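Local coordinates for peptidoglycan-recognition protein SD (Drosophila melanogaster, PDB 2RKQ) that binds peptidoglycan of Gram-positive bacteria and activates the Toll pathway in the innate immune response of the fly, at residues 27-32 with 130-135; 98-103 with 120-125; 54-59 with 65-70; 114-119 with 152-157. All coordinates share one frame; numbering follows the deposited sequence. Where two conformers were deposited one is given.

Interaction 1 of 4, residues 27-32 with 130-135; sequences PRAVIA and AQLVEG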
loop_
_atom_site.group_PDB
_atom_site.type_symbol
_atom_site.label_atom_id
_atom_site.label_comp_id
_atom_site.label_asym_id
_atom_site.label_seq_id
_atom_site.Cartn_x
_atom_site.Cartn_y
_atom_site.Cartn_z
ATOM N N PRO A 27 4.702 12.464 -5.846
ATOM C CA PRO A 27 4.631 12.260 -7.294
ATOM C C PRO A 27 4.253 10.866 -7.782
ATOM O O PRO A 27 3.884 10.736 -8.951
ATOM C CB PRO A 27 6.018 12.645 -7.798
ATOM C CG PRO A 27 6.816 13.029 -6.628
ATOM C CD PRO A 27 6.063 12.794 -5.383
ATOM N N ARG A 28 4.343 9.850 -6.920
ATOM C CA ARG A 28 4.162 8.462 -7.366
ATOM C C ARG A 28 3.305 7.674 -6.402
ATOM O O ARG A 28 3.320 7.943 -5.207
ATOM C CB ARG A 28 5.506 7.731 -7.481
ATOM C CG ARG A 28 6.591 8.548 -8.117
ATOM C CD ARG A 28 7.741 7.669 -8.541
ATOM N NE ARG A 28 8.450 7.028 -7.435
ATOM C CZ ARG A 28 9.753 6.724 -7.497
ATOM N NH1 ARG A 28 10.457 7.025 -8.581
ATOM N NH2 ARG A 28 10.353 6.142 -6.473
ATOM N N ALA A 29 2.568 6.705 -6.944
ATOM C CA ALA A 29 1.878 5.688 -6.139
ATOM C C ALA A 29 2.394 4.333 -6.571
ATOM O O ALA A 29 2.561 4.088 -7.762
ATOM C CB ALA A 29 0.371 5.771 -6.348
ATOM N N VAL A 30 2.677 3.475 -5.594
ATOM C CA VAL A 30 3.270 2.178 -5.858
ATOM C C VAL A 30 2.335 1.114 -5.310
ATOM O O VAL A 30 1.966 1.164 -4.151
ATOM C CB VAL A 30 4.676 2.045 -5.210
ATOM C CG1 VAL A 30 5.220 0.628 -5.380
ATOM C CG2 VAL A 30 5.636 3.018 -5.878
ATOM N N ILE A 31 1.943 0.164 -6.157
ATOM C CA ILE A 31 1.040 -0.897 -5.759
ATOM C C ILE A 31 1.815 -2.177 -5.468
ATOM O O ILE A 31 2.552 -2.694 -6.323
ATOM C CB ILE A 31 -0.011 -1.181 -6.846
ATOM C CG1 ILE A 31 -0.729 0.111 -7.271
ATOM C CG2 ILE A 31 -1.016 -2.241 -6.363
ATOM C CD1 ILE A 31 -1.435 0.847 -6.124
ATOM N N ALA A 32 1.613 -2.682 -4.256
ATOM C CA ALA A 32 2.234 -3.910 -3.775
ATOM C C ALA A 32 1.193 -4.933 -3.361
ATOM O O ALA A 32 0.007 -4.630 -3.267
ATOM C CB ALA A 32 3.146 -3.590 -2.587
ATOM N N ALA A 130 -4.581 16.033 -1.547
ATOM C CA ALA A 130 -3.206 16.532 -1.740
ATOM C C ALA A 130 -2.140 15.602 -1.155
ATOM O O ALA A 130 -1.066 16.052 -0.767
ATOM C CB ALA A 130 -3.043 17.948 -1.157
ATOM N N GLN A 131 -2.454 14.306 -1.070
ATOM C CA GLN A 131 -1.455 13.322 -0.638
ATOM C C GLN A 131 -0.661 12.846 -1.844
ATOM O O GLN A 131 0.505 12.464 -1.728
ATOM C CB GLN A 131 -2.120 12.127 0.047
ATOM C CG GLN A 131 -2.818 12.501 1.336
ATOM C CD GLN A 131 -3.570 11.364 1.966
ATOM O OE1 GLN A 131 -4.208 11.544 3.010
ATOM N NE2 GLN A 131 -3.516 10.192 1.348
ATOM N N LEU A 132 -1.316 12.899 -3.003
ATOM C CA LEU A 132 -0.772 12.403 -4.249
ATOM C C LEU A 132 -1.007 13.466 -5.312
ATOM O O LEU A 132 -2.080 14.057 -5.359
ATOM C CB LEU A 132 -1.515 11.114 -4.606
ATOM C CG LEU A 132 -1.065 10.294 -5.815
ATOM C CD1 LEU A 132 0.375 9.771 -5.709
ATOM C CD2 LEU A 132 -2.045 9.138 -6.016
ATOM N N VAL A 133 -0.003 13.736 -6.142
ATOM C CA VAL A 133 -0.189 14.724 -7.189
ATOM C C VAL A 133 -1.212 14.230 -8.195
ATOM O O VAL A 133 -1.401 13.013 -8.357
ATOM C CB VAL A 133 1.114 15.049 -7.949
ATOM C CG1 VAL A 133 2.197 15.535 -6.997
ATOM C CG2 VAL A 133 1.601 13.869 -8.722
ATOM N N GLU A 134 -1.881 15.158 -8.873
ATOM C CA GLU A 134 -2.853 14.751 -9.863
ATOM C C GLU A 134 -2.190 13.994 -11.014
ATOM O O GLU A 134 -2.680 12.942 -11.434
ATOM C CB GLU A 134 -3.636 15.954 -10.386
ATOM C CG GLU A 134 -4.786 15.544 -11.307
ATOM C CD GLU A 134 -5.433 16.709 -12.018
ATOM O OE1 GLU A 134 -4.710 17.641 -12.416
ATOM O OE2 GLU A 134 -6.669 16.638 -12.195
ATOM N N GLY A 135 -1.063 14.520 -11.508
ATOM C CA GLY A 135 -0.338 13.876 -12.606
ATOM C C GLY A 135 0.616 12.837 -12.061
ATOM O O GLY A 135 1.816 12.896 -12.329
HETATM O O HOH W 1 4.339 12.524 -11.014
#

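Interaction 2 of 4, residues 98-103 with 120-125; sequences LGIAFI and KELLEQ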
loop_
_atom_site.group_PDB
_atom_site.type_symbol
_atom_site.label_atom_id
_atom_site.label_comp_id
_atom_site.label_asym_id
_atom_site.label_seq_id
_atom_site.Cartn_x
_atom_site.Cartn_y
_atom_site.Cartn_z
ATOM N N LEU A 98 3.739 6.982 -2.601
ATOM C CA LEU A 98 2.665 6.487 -1.769
ATOM C C LEU A 98 2.547 4.987 -1.969
ATOM O O LEU A 98 2.247 4.526 -3.071
ATOM C CB LEU A 98 1.359 7.151 -2.201
ATOM C CG LEU A 98 0.160 6.875 -1.305
ATOM C CD1 LEU A 98 0.323 7.618 0.032
ATOM C CD2 LEU A 98 -1.105 7.321 -2.019
ATOM N N GLY A 99 2.795 4.210 -0.915
ATOM C CA GLY A 99 2.774 2.747 -1.034
ATOM C C GLY A 99 1.443 2.189 -0.589
ATOM O O GLY A 99 1.005 2.419 0.557
ATOM N N ILE A 100 0.799 1.462 -1.499
ATOM C CA ILE A 100 -0.508 0.863 -1.234
ATOM C C ILE A 100 -0.340 -0.632 -1.456
ATOM O O ILE A 100 0.035 -1.056 -2.547
ATOM C CB ILE A 100 -1.548 1.403 -2.222
ATOM C CG1 ILE A 100 -1.716 2.919 -2.031
ATOM C CG2 ILE A 100 -2.882 0.715 -1.980
ATOM C CD1 ILE A 100 -2.336 3.610 -3.212
ATOM N N ALA A 101 -0.586 -1.422 -0.410
ATOM C CA ALA A 101 -0.430 -2.873 -0.528
ATOM C C ALA A 101 -1.757 -3.572 -0.383
ATOM O O ALA A 101 -2.513 -3.310 0.557
ATOM C CB ALA A 101 0.556 -3.408 0.514
ATOM N N PHE A 102 -2.053 -4.450 -1.335
ATOM C CA PHE A 102 -3.195 -5.315 -1.188
ATOM C C PHE A 102 -2.792 -6.472 -0.297
ATOM O O PHE A 102 -1.737 -7.105 -0.496
ATOM C CB PHE A 102 -3.606 -5.868 -2.544
ATOM C CG PHE A 102 -4.352 -4.895 -3.417
ATOM C CD1 PHE A 102 -3.688 -3.857 -4.063
ATOM C CD2 PHE A 102 -5.723 -5.067 -3.635
ATOM C CE1 PHE A 102 -4.382 -2.982 -4.881
ATOM C CE2 PHE A 102 -6.429 -4.196 -4.462
ATOM C CZ PHE A 102 -5.760 -3.162 -5.091
ATOM N N ILE A 103 -3.641 -6.744 0.683
ATOM C CA ILE A 103 -3.376 -7.855 1.589
ATOM C C ILE A 103 -3.720 -9.145 0.853
ATOM O O ILE A 103 -4.855 -9.315 0.375
ATOM C CB ILE A 103 -4.194 -7.754 2.886
ATOM C CG1 ILE A 103 -3.845 -6.445 3.623
ATOM C CG2 ILE A 103 -3.936 -9.015 3.747
ATOM C CD1 ILE A 103 -4.760 -6.107 4.784
ATOM N N LYS A 120 -8.947 2.103 -6.340
ATOM C CA LYS A 120 -9.195 3.203 -7.291
ATOM C C LYS A 120 -9.799 4.410 -6.578
ATOM O O LYS A 120 -9.440 5.561 -6.859
ATOM C CB LYS A 120 -10.104 2.741 -8.426
ATOM C CG LYS A 120 -9.469 1.638 -9.232
ATOM C CD LYS A 120 -10.474 0.920 -10.127
ATOM C CE LYS A 120 -9.791 -0.241 -10.814
ATOM N NZ LYS A 120 -10.750 -1.001 -11.674
ATOM N N GLU A 121 -10.702 4.147 -5.641
ATOM C CA GLU A 121 -11.314 5.227 -4.879
ATOM C C GLU A 121 -10.274 5.889 -3.986
ATOM O O GLU A 121 -10.263 7.118 -3.815
ATOM C CB GLU A 121 -12.485 4.692 -4.035
ATOM C CG GLU A 121 -13.674 4.267 -4.879
ATOM C CD GLU A 121 -14.529 3.205 -4.230
ATOM O OE1 GLU A 121 -14.408 3.006 -3.010
ATOM O OE2 GLU A 121 -15.335 2.564 -4.959
ATOM N N LEU A 122 -9.370 5.087 -3.436
ATOM C CA LEU A 122 -8.305 5.633 -2.612
ATOM C C LEU A 122 -7.366 6.545 -3.385
ATOM O O LEU A 122 -6.983 7.598 -2.883
ATOM C CB LEU A 122 -7.530 4.480 -1.991
ATOM C CG LEU A 122 -6.287 4.875 -1.199
ATOM C CD1 LEU A 122 -6.698 5.670 0.018
ATOM C CD2 LEU A 122 -5.545 3.615 -0.798
ATOM N N LEU A 123 -6.991 6.152 -4.605
ATOM C CA LEU A 123 -6.135 6.999 -5.411
ATOM C C LEU A 123 -6.807 8.331 -5.688
ATOM O O LEU A 123 -6.189 9.385 -5.556
ATOM C CB LEU A 123 -5.756 6.293 -6.715
ATOM C CG LEU A 123 -4.785 5.129 -6.517
ATOM C CD1 LEU A 123 -4.757 4.220 -7.735
ATOM C CD2 LEU A 123 -3.389 5.670 -6.171
ATOM N N GLU A 124 -8.079 8.276 -6.054
ATOM C CA GLU A 124 -8.842 9.503 -6.301
ATOM C C GLU A 124 -8.857 10.381 -5.059
ATOM O O GLU A 124 -8.644 11.601 -5.139
ATOM C CB GLU A 124 -10.260 9.173 -6.735
ATOM C CG GLU A 124 -11.080 10.423 -7.051
ATOM C CD GLU A 124 -12.548 10.137 -7.241
ATOM O OE1 GLU A 124 -13.343 11.101 -7.253
ATOM O OE2 GLU A 124 -12.920 8.954 -7.352
ATOM N N GLN A 125 -9.101 9.752 -3.915
ATOM C CA GLN A 125 -9.140 10.475 -2.658
ATOM C C GLN A 125 -7.782 11.074 -2.288
ATOM O O GLN A 125 -7.698 12.202 -1.826
ATOM C CB GLN A 125 -9.615 9.529 -1.570
ATOM C CG GLN A 125 -9.645 10.143 -0.191
ATOM C CD GLN A 125 -10.497 9.325 0.738
ATOM O OE1 GLN A 125 -9.986 8.573 1.581
ATOM N NE2 GLN A 125 -11.799 9.413 0.555
#

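Interaction 3 of 4, residues 54-59 with 65-70; sequences NFQMSK and IGYHYL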
loop_
_atom_site.group_PDB
_atom_site.type_symbol
_atom_site.label_atom_id
_atom_site.label_comp_id
_atom_site.label_asym_id
_atom_site.label_seq_id
_atom_site.Cartn_x
_atom_site.Cartn_y
_atom_site.Cartn_z
ATOM N N ASN A 54 3.552 -6.178 13.065
ATOM C CA ASN A 54 4.438 -6.808 14.046
ATOM C C ASN A 54 5.591 -7.538 13.364
ATOM O O ASN A 54 6.731 -7.479 13.840
ATOM C CB ASN A 54 3.684 -7.802 14.932
ATOM C CG ASN A 54 2.643 -7.159 15.849
ATOM O OD1 ASN A 54 1.790 -7.874 16.398
ATOM N ND2 ASN A 54 2.688 -5.847 16.026
ATOM N N PHE A 55 5.314 -8.230 12.263
ATOM C CA PHE A 55 6.370 -8.913 11.520
ATOM C C PHE A 55 7.382 -7.919 10.966
ATOM O O PHE A 55 8.593 -8.093 11.111
ATOM C CB PHE A 55 5.800 -9.737 10.364
ATOM C CG PHE A 55 6.856 -10.405 9.520
ATOM C CD1 PHE A 55 7.294 -9.820 8.331
ATOM C CD2 PHE A 55 7.415 -11.619 9.923
ATOM C CE1 PHE A 55 8.278 -10.431 7.552
ATOM C CE2 PHE A 55 8.401 -12.239 9.144
ATOM C CZ PHE A 55 8.828 -11.639 7.958
ATOM N N GLN A 56 6.895 -6.873 10.311
ATOM C CA GLN A 56 7.806 -5.907 9.710
ATOM C C GLN A 56 8.623 -5.152 10.754
ATOM O O GLN A 56 9.811 -4.870 10.548
ATOM C CB GLN A 56 7.034 -4.932 8.827
ATOM C CG GLN A 56 6.415 -5.640 7.635
ATOM C CD GLN A 56 6.037 -4.690 6.537
ATOM O OE1 GLN A 56 6.444 -4.862 5.376
ATOM N NE2 GLN A 56 5.315 -3.661 6.888
ATOM N N MET A 57 8.001 -4.816 11.873
ATOM C CA MET A 57 8.717 -4.100 12.908
ATOM C C MET A 57 9.664 -5.027 13.656
ATOM O O MET A 57 10.810 -4.654 13.937
ATOM C CB MET A 57 7.734 -3.428 13.854
ATOM C CG MET A 57 6.972 -2.282 13.204
ATOM S SD MET A 57 5.752 -1.503 14.272
ATOM C CE MET A 57 6.805 -0.739 15.491
ATOM N N SER A 58 9.205 -6.234 13.980
ATOM C CA SER A 58 10.035 -7.164 14.750
ATOM C C SER A 58 11.072 -7.944 13.946
ATOM O O SER A 58 12.234 -8.030 14.372
ATOM C CB SER A 58 9.159 -8.133 15.529
ATOM O OG SER A 58 8.718 -7.514 16.710
ATOM N N LYS A 59 10.684 -8.497 12.807
ATOM C CA LYS A 59 11.594 -9.323 12.009
ATOM C C LYS A 59 12.383 -8.511 10.988
ATOM O O LYS A 59 13.599 -8.693 10.857
ATOM C CB LYS A 59 10.839 -10.452 11.297
ATOM C CG LYS A 59 9.911 -11.269 12.194
ATOM C CD LYS A 59 10.684 -12.055 13.206
ATOM C CE LYS A 59 9.803 -13.062 13.922
ATOM N NZ LYS A 59 10.586 -13.630 15.066
ATOM N N ILE A 65 4.833 -0.493 10.103
ATOM C CA ILE A 65 4.341 -1.138 8.890
ATOM C C ILE A 65 4.813 -0.310 7.687
ATOM O O ILE A 65 4.870 0.907 7.760
ATOM C CB ILE A 65 2.806 -1.283 8.948
ATOM C CG1 ILE A 65 2.316 -2.319 7.940
ATOM C CG2 ILE A 65 2.091 0.104 8.924
ATOM C CD1 ILE A 65 0.889 -2.755 8.251
ATOM N N GLY A 66 5.188 -0.977 6.600
ATOM C CA GLY A 66 5.969 -0.316 5.553
ATOM C C GLY A 66 5.207 0.535 4.567
ATOM O O GLY A 66 5.800 1.285 3.796
ATOM N N TYR A 67 3.888 0.391 4.576
ATOM C CA TYR A 67 3.017 1.011 3.574
ATOM C C TYR A 67 2.182 2.127 4.159
ATOM O O TYR A 67 1.980 2.207 5.383
ATOM C CB TYR A 67 2.097 -0.066 2.971
ATOM C CG TYR A 67 2.890 -1.121 2.256
ATOM C CD1 TYR A 67 3.111 -2.358 2.823
ATOM C CD2 TYR A 67 3.449 -0.857 1.015
ATOM C CE1 TYR A 67 3.873 -3.297 2.166
ATOM C CE2 TYR A 67 4.219 -1.782 0.363
ATOM C CZ TYR A 67 4.416 -3.001 0.931
ATOM O OH TYR A 67 5.187 -3.908 0.238
ATOM N N HIS A 68 1.694 3.000 3.272
ATOM C CA HIS A 68 0.790 4.072 3.664
ATOM C C HIS A 68 -0.642 3.617 3.799
ATOM O O HIS A 68 -1.385 4.135 4.649
ATOM C CB HIS A 68 0.891 5.229 2.680
ATOM C CG HIS A 68 2.291 5.712 2.535
ATOM N ND1 HIS A 68 2.896 6.549 3.445
ATOM C CD2 HIS A 68 3.246 5.375 1.640
ATOM C CE1 HIS A 68 4.157 6.735 3.091
ATOM N NE2 HIS A 68 4.389 6.038 1.995
ATOM N N TYR A 69 -1.041 2.673 2.940
ATOM C CA TYR A 69 -2.385 2.115 2.997
ATOM C C TYR A 69 -2.312 0.656 2.631
ATOM O O TYR A 69 -1.473 0.259 1.811
ATOM C CB TYR A 69 -3.283 2.792 1.976
ATOM C CG TYR A 69 -3.572 4.240 2.252
ATOM C CD1 TYR A 69 -2.951 5.250 1.499
ATOM C CD2 TYR A 69 -4.482 4.609 3.238
ATOM C CE1 TYR A 69 -3.218 6.602 1.747
ATOM C CE2 TYR A 69 -4.771 5.953 3.480
ATOM C CZ TYR A 69 -4.143 6.939 2.716
ATOM O OH TYR A 69 -4.413 8.275 2.942
ATOM N N LEU A 70 -3.200 -0.136 3.225
ATOM C CA LEU A 70 -3.338 -1.552 2.867
ATOM C C LEU A 70 -4.792 -1.837 2.612
ATOM O O LEU A 70 -5.663 -1.213 3.207
ATOM C CB LEU A 70 -2.808 -2.458 3.983
ATOM C CG LEU A 70 -1.285 -2.326 4.117
ATOM C CD1 LEU A 70 -0.934 -1.317 5.225
ATOM C CD2 LEU A 70 -0.640 -3.672 4.350
#

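Interaction 4 of 4, residues 114-119 with 152-157; sequences EALDAA and EALYAL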
loop_
_atom_site.group_PDB
_atom_site.type_symbol
_atom_site.label_atom_id
_atom_site.label_comp_id
_atom_site.label_asym_id
_atom_site.label_seq_id
_atom_site.Cartn_x
_atom_site.Cartn_y
_atom_site.Cartn_z
ATOM N N GLU A 114 -14.139 -5.676 -4.648
ATOM C CA GLU A 114 -14.271 -4.648 -3.611
ATOM C C GLU A 114 -12.919 -4.040 -3.268
ATOM O O GLU A 114 -12.827 -2.851 -3.000
ATOM C CB GLU A 114 -14.905 -5.205 -2.350
ATOM C CG GLU A 114 -16.374 -5.503 -2.505
ATOM C CD GLU A 114 -16.593 -6.802 -3.218
ATOM O OE1 GLU A 114 -15.650 -7.643 -3.224
ATOM O OE2 GLU A 114 -17.706 -6.987 -3.773
ATOM N N ALA A 115 -11.875 -4.857 -3.272
ATOM C CA ALA A 115 -10.530 -4.360 -2.993
ATOM C C ALA A 115 -10.027 -3.491 -4.124
ATOM O O ALA A 115 -9.457 -2.429 -3.893
ATOM C CB ALA A 115 -9.581 -5.504 -2.751
ATOM N N LEU A 116 -10.252 -3.930 -5.353
ATOM C CA LEU A 116 -9.846 -3.123 -6.506
ATOM C C LEU A 116 -10.590 -1.808 -6.546
ATOM O O LEU A 116 -9.978 -0.779 -6.812
ATOM C CB LEU A 116 -10.054 -3.888 -7.819
ATOM C CG LEU A 116 -9.239 -5.171 -7.948
ATOM C CD1 LEU A 116 -9.788 -5.993 -9.090
ATOM C CD2 LEU A 116 -7.812 -4.821 -8.231
ATOM N N ASP A 117 -11.900 -1.839 -6.291
ATOM C CA ASP A 117 -12.678 -0.591 -6.236
ATOM C C ASP A 117 -12.109 0.337 -5.179
ATOM O O ASP A 117 -11.943 1.524 -5.411
ATOM C CB ASP A 117 -14.132 -0.854 -5.886
ATOM C CG ASP A 117 -14.907 -1.501 -7.011
ATOM O OD1 ASP A 117 -14.426 -1.547 -8.178
ATOM O OD2 ASP A 117 -16.025 -1.950 -6.706
ATOM N N ALA A 118 -11.824 -0.225 -4.005
ATOM C CA ALA A 118 -11.293 0.538 -2.885
ATOM C C ALA A 118 -9.970 1.224 -3.266
ATOM O O ALA A 118 -9.760 2.406 -2.944
ATOM C CB ALA A 118 -11.106 -0.378 -1.680
ATOM N N ALA A 119 -9.094 0.502 -3.971
ATOM C CA ALA A 119 -7.823 1.084 -4.421
ATOM C C ALA A 119 -8.044 2.256 -5.375
ATOM O O ALA A 119 -7.404 3.289 -5.242
ATOM C CB ALA A 119 -6.953 0.018 -5.081
ATOM N N GLU A 152 1.675 -11.255 -10.492
ATOM C CA GLU A 152 1.374 -11.105 -11.912
ATOM C C GLU A 152 -0.050 -10.639 -12.194
ATOM O O GLU A 152 -0.264 -9.764 -13.040
ATOM C CB GLU A 152 1.621 -12.414 -12.671
ATOM C CG GLU A 152 3.059 -12.893 -12.697
ATOM C CD GLU A 152 4.008 -11.968 -13.446
ATOM O OE1 GLU A 152 5.196 -11.932 -13.064
ATOM O OE2 GLU A 152 3.591 -11.290 -14.420
ATOM N N ALA A 153 -1.031 -11.227 -11.502
ATOM C CA ALA A 153 -2.427 -10.944 -11.823
ATOM C C ALA A 153 -2.789 -9.520 -11.456
ATOM O O ALA A 153 -3.476 -8.819 -12.206
ATOM C CB ALA A 153 -3.362 -11.930 -11.114
ATOM N N LEU A 154 -2.313 -9.085 -10.292
ATOM C CA LEU A 154 -2.603 -7.725 -9.876
ATOM C C LEU A 154 -1.802 -6.713 -10.702
ATOM O O LEU A 154 -2.322 -5.662 -11.093
ATOM C CB LEU A 154 -2.354 -7.583 -8.374
ATOM C CG LEU A 154 -2.479 -6.174 -7.795
ATOM C CD1 LEU A 154 -3.806 -5.487 -8.166
ATOM C CD2 LEU A 154 -2.353 -6.274 -6.295
ATOM N N TYR A 155 -0.550 -7.036 -10.990
ATOM C CA TYR A 155 0.255 -6.159 -11.840
ATOM C C TYR A 155 -0.393 -5.940 -13.201
ATOM O O TYR A 155 -0.468 -4.810 -13.672
ATOM C CB TYR A 155 1.667 -6.702 -12.012
ATOM C CG TYR A 155 2.580 -5.764 -12.758
ATOM C CD1 TYR A 155 3.079 -6.113 -14.013
ATOM C CD2 TYR A 155 2.913 -4.513 -12.231
ATOM C CE1 TYR A 155 3.922 -5.256 -14.709
ATOM C CE2 TYR A 155 3.760 -3.650 -12.919
ATOM C CZ TYR A 155 4.249 -4.035 -14.157
ATOM O OH TYR A 155 5.086 -3.181 -14.844
ATOM N N ALA A 156 -0.934 -7.004 -13.786
ATOM C CA ALA A 156 -1.591 -6.889 -15.101
ATOM C C ALA A 156 -2.768 -5.922 -15.065
ATOM O O ALA A 156 -3.038 -5.199 -16.039
ATOM C CB ALA A 156 -2.058 -8.233 -15.561
ATOM N N LEU A 157 -3.473 -5.917 -13.938
ATOM C CA LEU A 157 -4.609 -5.027 -13.765
ATOM C C LEU A 157 -4.153 -3.575 -13.621
ATOM O O LEU A 157 -4.678 -2.683 -14.308
ATOM C CB LEU A 157 -5.456 -5.452 -12.557
ATOM C CG LEU A 157 -6.204 -6.780 -12.666
ATOM C CD1 LEU A 157 -6.901 -7.061 -11.331
ATOM C CD2 LEU A 157 -7.215 -6.742 -13.827
#

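Interaction 1 of 4, residues 27-32 with 130-135
P27 and V133 bring the two backbones closest, with 5.4 Å between P27 CA and V133 CA, yet no direct hydrogen bond joins residues 27-32 to 130-135. A water bridges them instead, donating to P27 O at 2.8 Å and to G135 O at 2.9 Å, so that both carbonyls at this end are served by one molecule. V133 sets its branched end against the N and CA side of the proline and its carbonyl oxygen, not against the CB, CG and CD methylenes. Its CG2 lies 3.7 Å from P27 CA and 3.9 Å from P27 O, while CG1 rests more loosely on P27 CA and N. With V133 cut back to an alanine, both branch methyls are gone, and P27 CA would probably be left without its cover, with a gap between the two turns. Further in, L132 holds CG anti to the backbone N (chi1 -175°), which carries its two methyls toward residues 28 and 29. CD1 comes to 3.5 Å from R28 O, a van der Waals contact, and also faces A29 CB at 4.1 Å; CD2 packs on the same A29 methyl. The guanidinium of R28 heads elsewhere, its NE bonding to S97 OG. L132 also touches L123 of helix 113-128, and the backbones of P27 and A29 bond to K137. The short strand 132-133 follows the Schellman motif that ends helix 113-128 at A130, and the chain turns at 134-135 into edge strand 136-140. This is the return leg of a beta-alpha-beta crossover, from strand 97-102 over strand 26-33, in the mixed sheet of the amidase-like PGRP domain.

Interaction 2 of 4, residues 98-103 with 120-125
I100 on strand 97-102 and L122 on helix 113-128 reach toward each other tip to tip, while L123 slants across the end of the same isoleucine. The meeting is entirely apolar. I100 CD1 stands 4.0 Å from L122 CD2, and this one leucine methyl also touches CG1 and CG2 of I100, so it sits against the fork of the beta-branched side chain. L123 offers its own CD2 to I100 CD1 at 3.8 Å, coming from the next position along the helix. The two leucines arrive by different routes: L122 has CG anti to its backbone N (chi1 174°), whereas L123 has CG anti to its carbonyl carbon (chi1 -71°). As a result their CD2 methyls converge on the end of I100 although their CB atoms leave the helix in different directions. The backbones stay well apart, with 9.2 Å between I100 CA and L122 CA, a gap spanned by side chains alone. With an alanine at I100, CG1, CG2 and CD1 are gone, and the CD2 methyls of L122 and L123 would probably face a gap between strand and helix. The contact lies deep in the protein, where helix 113-128 covers one face of the sheet. I100 also packs on I31 of strand 26-33 and I71 of strand 69-71, L122 touches Y69, and L123 reaches A29, so the helix spans three neighbouring strands.

Interaction 3 of 4, residues 54-59 with 65-70
An extended Q56, with CG anti to its carbonyl carbon (chi1 -65°) and a nearly straight chain beyond (chi2 -162°), pushes its amide from the helix onto the backbone of I65 and G66. The placing of that amide is doubtful, because NE2 as modelled stands 2.7 Å from G66 N; both are donors, and this is no hydrogen bond. In the same placing, the amide nitrogen NE2 lies 3.4 Å from I65 CA and equally close to I65 CG1, which torsion about the CA-CB bond (chi1 -162°) swings anti to the backbone N. The other end, OE1, would then approach Y67 CE1 obliquely at 4.4 Å and take a weak hydrogen bond from Q60 NE2. One residue on, M57 adds a loose contact of its CG with I65 N. Across 54-59 and 65-70 the contact is chiefly a buried glutamine end against the I65-G66 backbone, where the chain has left helix 42-58 and turns back into strand 69-71. I65 packs on M49 of the same helix, and the ring of Y67 meets that of F89. L70 points to M49 and L52 of helix 42-58 while its strand neighbour Y69 turns to the side of helix 113-128, which puts the two helices on opposite faces of the sheet.

Interaction 4 of 4, residues 114-119 with 152-157
Along residues 114-119 the crossing to 152-157 falls on L116, one place after A115, whose methyl faces I71 and F102 of the sheet. L116 has CG anti to its carbonyl carbon (chi1 -62°), which sends both its methyls across to the second helix. CD1 meets L157 CD1 at 3.8 Å, the two side chains crossing at about a right angle. The same L157 methyl lies 3.9 Å from L116 CD2, so that it is held by both prongs of the leucine. L116 CD2 also passes L154 CD1 at 4.1 Å; here the side chains run past each other in opposite directions. No hydrogen bond links the helices, and their backbones keep their distance, with 9.2 Å between L116 CA and L157 CA. This is plain helix-helix packing within the PGRP domain: helix 113-128 and helix 152-158 lie on the same face of the central sheet and share F102, which L116 and L154 both touch. Beyond L116 the helix turns its next residue outward: D117 forms a salt bridge with K113, one turn back. A118 then faces I71, and A119 brings its methyl against F102 and I71. On the opposite helix, L157 also leans on A110, just before helix 113-128, and L154 on F106.

How the interactions relate
Interactions 1, 2 and 4 all gather round helix 113-128 or the strand that follows it. Interactions 2 and 3 are buried, whereas 1 and 4 are only partly buried and lie nearer the surface. Interaction 2 is joined to interaction 1 by backbone hydrogen bonds between the neighbouring strands 26-33 and 97-102, and to interaction 4 through helix 113-128, with the F102 ring between them. Interaction 3 belongs to the other face of the sheet; it reaches interaction 2 through strands 69-71 and 97-102. Chemistry follows place: interactions 2 and 4 are aliphatic throughout, interaction 3 sets an amide against backbone, and interaction 1 runs from leucine packing inside to a water bridge at the surface.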